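PDB 4FMV: glucuronoarabinoxylan endo-1,4-beta-xylanase from Clostridium papyrosolvens, which probably cleaves internal beta-1,4 linkages of xylan through the (beta/alpha)8 barrel of this glycoside hydrolase family 30 catalytic part of a longer protein. Local coordinates for residues 202-207 with 257-262; 212-217 with 247-252. All blocks are in the same frame, centred on the assembly; numbering follows the deposited sequence.

Contact 1 (202-207 with 257-262); sequences LGCHFY and GNMNAY
A Met-aromatic contact links the loop residue F206, which follows strand 201-205, to M259, just ahead of strand 261-266; the two strands are not direct neighbours in the (beta/alpha)8 barrel. The M259 sulfur SD lies 5.0 Å from the centroid of the F206 ring, 57° off the ring normal, so the approach is oblique. The two side chains come from opposite directions, and the methyl reaches the far corner of the ring, M259 CE lying 3.7 Å from F206 CZ. M259 CG stands beside its own backbone N (chi1 -61°), and the extended chain beyond it carries the thioether across to the ring. The same methyl has a second neighbour, with C204 SG 3.7 Å from M259 CE. Strand 227-232 pairs with both 201-205 and 261-266 and separates them in the barrel wall, which agrees with the absence of any hydrogen bond across this contact. A looser approach is made by Y262, whose CE2 stays 4.3 Å from F206 CD2; its hydroxyl OH is hydrogen-bonded to E249 OE2. All four touching residues are buried. M230 of the intervening strand touches both F206 and Y262, while F181 packs against C204 and M259.

Contact 2 (212-217 with 247-252); sequences NNMAYP and SKEIHD
M214 reaches from the loop ahead of helix 217-221 to helix 240-255, where its thioether meets D252 and E249. The tight part is the sulfur: M214 SD lies 3.5 Å from D252 CB and 3.9 Å from the D252 backbone C. Its methyl is more loosely held, with M214 CE 4.1 Å from E249 CG and 4.2 Å from D252 CB. With M214 CG beside its own backbone N (chi1 -65°) and the chain extended from there on, the side chain reaches the helix although the nearest alpha carbons, those of M214 and D252, are 7.6 Å apart. It crosses E249 at about a right angle. No hydrogen bond joins the segments. On the loop side N212 and N213 are exposed and stay clear of the helix. The carboxylates have other partners: D252 OD2 receives K248 NZ at 2.6 Å on its syn lone pair, a salt bridge one turn apart, and E249 OE1 pairs with K233. F206, following strand 201-205, touches both M214 and E249, and helix 282-291 packs against I250 of helix 240-255.

In the fold
The centres of contacts 1 and 2 lie about 8 Å apart in the same (beta/alpha)8 barrel. Along the chain the order is 202-207, 212-217, 247-252, 257-262, so both segments of contact 2 fall between those of contact 1. Helix 240-255 directly precedes strand 261-266, and the two contacts meet there: G257 N lies 2.9 Å from D252 O, a probable hydrogen bond at the helix end. F206 CD2 also packs 3.6 Å from E249 OE2. Contact 1 is the more central, about 6 Å from the chain centre against about 13 Å for contact 2. Through these touches the barrel interior near strands 201-205 and 261-266 is joined to helix 240-255 and to the loop before helix 217-221.

Contact 1 (202-207 with 257-262)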
loop_
_atom_site.group_PDB
_atom_site.type_symbol
_atom_site.label_atom_id
_atom_site.label_comp_id
_atom_site.label_asym_id
_atom_site.label_seq_id
_atom_site.Cartn_x
_atom_site.Cartn_y
_atom_site.Cartn_z
ATOM N N LEU A 202 -8.026 7.638 0.321
ATOM C CA LEU A 202 -8.385 7.348 -1.068
ATOM C C LEU A 202 -7.474 6.184 -1.445
ATOM O O LEU A 202 -6.249 6.352 -1.501
ATOM C CB LEU A 202 -8.107 8.572 -1.962
ATOM C CG LEU A 202 -8.821 8.618 -3.327
ATOM C CD1 LEU A 202 -8.689 9.989 -3.992
ATOM C CD2 LEU A 202 -8.285 7.545 -4.220
ATOM N N GLY A 203 -8.059 4.991 -1.593
ATOM C CA GLY A 203 -7.328 3.828 -2.062
ATOM C C GLY A 203 -7.425 3.627 -3.563
ATOM O O GLY A 203 -8.474 3.844 -4.153
ATOM N N CYS A 204 -6.369 3.098 -4.161
ATOM C CA CYS A 204 -6.351 2.819 -5.588
ATOM C C CYS A 204 -5.462 1.611 -5.865
ATOM O O CYS A 204 -4.563 1.303 -5.078
ATOM C CB CYS A 204 -5.798 4.021 -6.354
ATOM S SG CYS A 204 -4.055 4.399 -5.996
ATOM N N HIS A 205 -5.706 0.941 -6.989
ATOM C CA HIS A 205 -4.820 -0.124 -7.447
ATOM C C HIS A 205 -4.141 0.292 -8.746
ATOM O O HIS A 205 -4.622 1.161 -9.471
ATOM C CB HIS A 205 -5.585 -1.439 -7.662
ATOM C CG HIS A 205 -6.293 -1.929 -6.439
ATOM N ND1 HIS A 205 -7.117 -3.037 -6.451
ATOM C CD2 HIS A 205 -6.312 -1.461 -5.171
ATOM C CE1 HIS A 205 -7.595 -3.236 -5.239
ATOM N NE2 HIS A 205 -7.126 -2.287 -4.441
ATOM N N PHE A 206 -2.988 -0.328 -8.966
ATOM C CA PHE A 206 -2.038 -0.123 -10.073
ATOM C C PHE A 206 -2.111 -1.028 -11.319
ATOM O O PHE A 206 -1.072 -1.261 -11.959
ATOM C CB PHE A 206 -0.599 0.155 -9.625
ATOM C CG PHE A 206 -0.363 1.568 -9.133
ATOM C CD1 PHE A 206 -1.410 2.494 -9.051
ATOM C CD2 PHE A 206 0.926 1.974 -8.767
ATOM C CE1 PHE A 206 -1.183 3.806 -8.598
ATOM C CE2 PHE A 206 1.171 3.289 -8.312
ATOM C CZ PHE A 206 0.110 4.203 -8.229
ATOM N N TYR A 207 -3.218 -1.718 -11.568
ATOM C CA TYR A 207 -3.126 -2.664 -12.648
ATOM C C TYR A 207 -3.410 -1.911 -13.940
ATOM O O TYR A 207 -4.558 -1.711 -14.337
ATOM C CB TYR A 207 -4.233 -3.708 -12.438
ATOM C CG TYR A 207 -3.998 -4.542 -11.195
ATOM C CD1 TYR A 207 -2.929 -5.433 -11.138
ATOM C CD2 TYR A 207 -4.813 -4.422 -10.087
ATOM C CE1 TYR A 207 -2.686 -6.183 -10.016
ATOM C CE2 TYR A 207 -4.562 -5.171 -8.945
ATOM C CZ TYR A 207 -3.507 -6.046 -8.922
ATOM O OH TYR A 207 -3.255 -6.804 -7.803
ATOM N N GLY A 257 3.453 9.904 -7.595
ATOM C CA GLY A 257 2.156 9.757 -6.958
ATOM C C GLY A 257 2.007 10.506 -5.644
ATOM O O GLY A 257 0.885 10.825 -5.228
ATOM N N ASN A 258 3.129 10.807 -4.991
ATOM C CA ASN A 258 3.108 11.410 -3.647
ATOM C C ASN A 258 2.256 10.606 -2.663
ATOM O O ASN A 258 1.671 11.135 -1.716
ATOM C CB ASN A 258 2.672 12.879 -3.673
ATOM C CG ASN A 258 3.740 13.787 -4.253
ATOM O OD1 ASN A 258 4.659 14.217 -3.554
ATOM N ND2 ASN A 258 3.634 14.070 -5.541
ATOM N N MET A 259 2.228 9.304 -2.865
ATOM C CA MET A 259 1.351 8.467 -2.065
ATOM C C MET A 259 1.893 8.240 -0.674
ATOM O O MET A 259 3.113 8.288 -0.456
ATOM C CB MET A 259 1.075 7.163 -2.796
ATOM C CG MET A 259 0.381 7.479 -4.124
ATOM S SD MET A 259 -0.398 6.065 -4.843
ATOM C CE MET A 259 -1.388 6.890 -6.103
ATOM N N ASN A 260 0.976 8.042 0.275
ATOM C CA ASN A 260 1.357 7.819 1.663
ATOM C C ASN A 260 1.738 6.370 1.948
ATOM O O ASN A 260 2.423 6.084 2.923
ATOM C CB ASN A 260 0.228 8.287 2.595
ATOM C CG ASN A 260 -0.179 9.734 2.337
ATOM O OD1 ASN A 260 -1.187 9.993 1.699
ATOM N ND2 ASN A 260 0.625 10.679 2.813
ATOM N N ALA A 261 1.287 5.446 1.099
ATOM C CA ALA A 261 1.526 4.025 1.336
ATOM C C ALA A 261 1.521 3.228 0.028
ATOM O O ALA A 261 0.870 3.625 -0.937
ATOM C CB ALA A 261 0.458 3.472 2.274
ATOM N N TYR A 262 2.237 2.106 0.006
ATOM C CA TYR A 262 2.195 1.181 -1.129
ATOM C C TYR A 262 2.019 -0.219 -0.545
ATOM O O TYR A 262 2.882 -0.708 0.197
ATOM C CB TYR A 262 3.471 1.283 -1.978
ATOM C CG TYR A 262 3.484 0.407 -3.240
ATOM C CD1 TYR A 262 3.693 -0.969 -3.158
ATOM C CD2 TYR A 262 3.320 0.968 -4.499
ATOM C CE1 TYR A 262 3.740 -1.760 -4.289
ATOM C CE2 TYR A 262 3.344 0.173 -5.652
ATOM C CZ TYR A 262 3.546 -1.193 -5.531
ATOM O OH TYR A 262 3.581 -1.985 -6.665
#

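Contact 2 (212-217 with 247-252)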
loop_
_atom_site.group_PDB
_atom_site.type_symbol
_atom_site.label_atom_id
_atom_site.label_comp_id
_atom_site.label_asym_id
_atom_site.label_seq_id
_atom_site.Cartn_x
_atom_site.Cartn_y
_atom_site.Cartn_z
ATOM N N ASN A 212 2.197 8.830 -15.485
ATOM C CA ASN A 212 1.556 10.130 -15.412
ATOM C C ASN A 212 0.196 10.060 -14.705
ATOM O O ASN A 212 -0.264 11.055 -14.109
ATOM C CB ASN A 212 1.406 10.762 -16.806
ATOM C CG ASN A 212 0.485 9.961 -17.714
ATOM O OD1 ASN A 212 0.858 8.904 -18.216
ATOM N ND2 ASN A 212 -0.717 10.472 -17.933
ATOM N N ASN A 213 -0.444 8.896 -14.764
ATOM C CA ASN A 213 -1.766 8.733 -14.146
ATOM C C ASN A 213 -1.683 8.398 -12.671
ATOM O O ASN A 213 -2.701 8.212 -12.012
ATOM C CB ASN A 213 -2.651 7.741 -14.926
ATOM C CG ASN A 213 -3.229 8.381 -16.200
ATOM O OD1 ASN A 213 -3.537 9.559 -16.184
ATOM N ND2 ASN A 213 -3.315 7.625 -17.301
ATOM N N MET A 214 -0.461 8.336 -12.153
ATOM C CA MET A 214 -0.246 8.168 -10.719
ATOM C C MET A 214 -0.417 9.488 -9.969
ATOM O O MET A 214 -0.689 9.490 -8.765
ATOM C CB MET A 214 1.136 7.577 -10.440
ATOM C CG MET A 214 1.327 6.161 -10.977
ATOM S SD MET A 214 2.971 5.467 -10.636
ATOM C CE MET A 214 2.909 3.958 -11.632
ATOM N N ALA A 215 -0.220 10.608 -10.663
ATOM C CA ALA A 215 -0.454 11.929 -10.079
ATOM C C ALA A 215 -1.956 12.216 -10.108
ATOM O O ALA A 215 -2.656 11.828 -11.048
ATOM C CB ALA A 215 0.316 13.017 -10.874
ATOM N N TYR A 216 -2.463 12.892 -9.091
ATOM C CA TYR A 216 -3.904 13.129 -9.009
ATOM C C TYR A 216 -4.133 14.557 -8.538
ATOM O O TYR A 216 -4.337 14.770 -7.365
ATOM C CB TYR A 216 -4.551 12.140 -8.018
ATOM C CG TYR A 216 -6.056 11.998 -8.110
ATOM C CD1 TYR A 216 -6.818 12.778 -8.994
ATOM C CD2 TYR A 216 -6.721 11.096 -7.302
ATOM C CE1 TYR A 216 -8.208 12.634 -9.064
ATOM C CE2 TYR A 216 -8.108 10.949 -7.363
ATOM C CZ TYR A 216 -8.840 11.713 -8.238
ATOM O OH TYR A 216 -10.211 11.532 -8.281
ATOM N N PRO A 217 -4.063 15.539 -9.449
ATOM C CA PRO A 217 -4.220 16.940 -9.026
ATOM C C PRO A 217 -5.473 17.219 -8.190
ATOM O O PRO A 217 -5.399 17.960 -7.201
ATOM C CB PRO A 217 -4.310 17.690 -10.354
ATOM C CG PRO A 217 -3.464 16.863 -11.277
ATOM C CD PRO A 217 -3.713 15.431 -10.877
ATOM N N SER A 247 10.527 -2.384 -8.242
ATOM C CA SER A 247 11.345 -1.329 -7.614
ATOM C C SER A 247 10.903 0.019 -8.152
ATOM O O SER A 247 10.587 0.931 -7.391
ATOM C CB SER A 247 12.834 -1.526 -7.930
ATOM O OG SER A 247 13.377 -2.681 -7.279
ATOM N N LYS A 248 10.892 0.141 -9.481
ATOM C CA LYS A 248 10.579 1.409 -10.131
ATOM C C LYS A 248 9.154 1.905 -9.836
ATOM O O LYS A 248 8.947 3.083 -9.605
ATOM C CB LYS A 248 10.823 1.315 -11.631
ATOM C CG LYS A 248 10.177 2.468 -12.433
ATOM C CD LYS A 248 11.144 3.549 -12.827
ATOM C CE LYS A 248 10.711 4.208 -14.154
ATOM N NZ LYS A 248 9.291 4.710 -14.188
ATOM N N GLU A 249 8.166 1.019 -9.859
ATOM C CA GLU A 249 6.798 1.439 -9.557
ATOM C C GLU A 249 6.611 1.975 -8.130
ATOM O O GLU A 249 5.879 2.953 -7.903
ATOM C CB GLU A 249 5.816 0.299 -9.799
ATOM C CG GLU A 249 4.373 0.725 -9.585
ATOM C CD GLU A 249 3.423 -0.350 -10.037
ATOM O OE1 GLU A 249 3.280 -0.557 -11.257
ATOM O OE2 GLU A 249 2.838 -1.001 -9.173
ATOM N N ILE A 250 7.266 1.362 -7.154
ATOM C CA ILE A 250 7.149 1.905 -5.804
ATOM C C ILE A 250 7.759 3.304 -5.751
ATOM O O ILE A 250 7.186 4.220 -5.164
ATOM C CB ILE A 250 7.778 0.986 -4.730
ATOM C CG1 ILE A 250 7.137 -0.406 -4.783
ATOM C CG2 ILE A 250 7.589 1.597 -3.349
ATOM C CD1 ILE A 250 7.877 -1.480 -3.925
ATOM N N HIS A 251 8.910 3.469 -6.391
ATOM C CA HIS A 251 9.514 4.792 -6.548
ATOM C C HIS A 251 8.516 5.769 -7.160
ATOM O O HIS A 251 8.331 6.879 -6.650
ATOM C CB HIS A 251 10.777 4.691 -7.416
ATOM C CG HIS A 251 11.256 6.005 -7.951
ATOM N ND1 HIS A 251 12.291 6.709 -7.373
ATOM C CD2 HIS A 251 10.846 6.736 -9.014
ATOM C CE1 HIS A 251 12.498 7.821 -8.061
ATOM N NE2 HIS A 251 11.636 7.864 -9.060
ATOM N N ASP A 252 7.856 5.358 -8.242
ATOM C CA ASP A 252 6.926 6.245 -8.956
ATOM C C ASP A 252 5.712 6.587 -8.076
ATOM O O ASP A 252 5.218 7.709 -8.088
ATOM C CB ASP A 252 6.469 5.609 -10.281
ATOM C CG ASP A 252 7.553 5.649 -11.385
ATOM O OD1 ASP A 252 8.351 6.600 -11.416
ATOM O OD2 ASP A 252 7.603 4.727 -12.236
#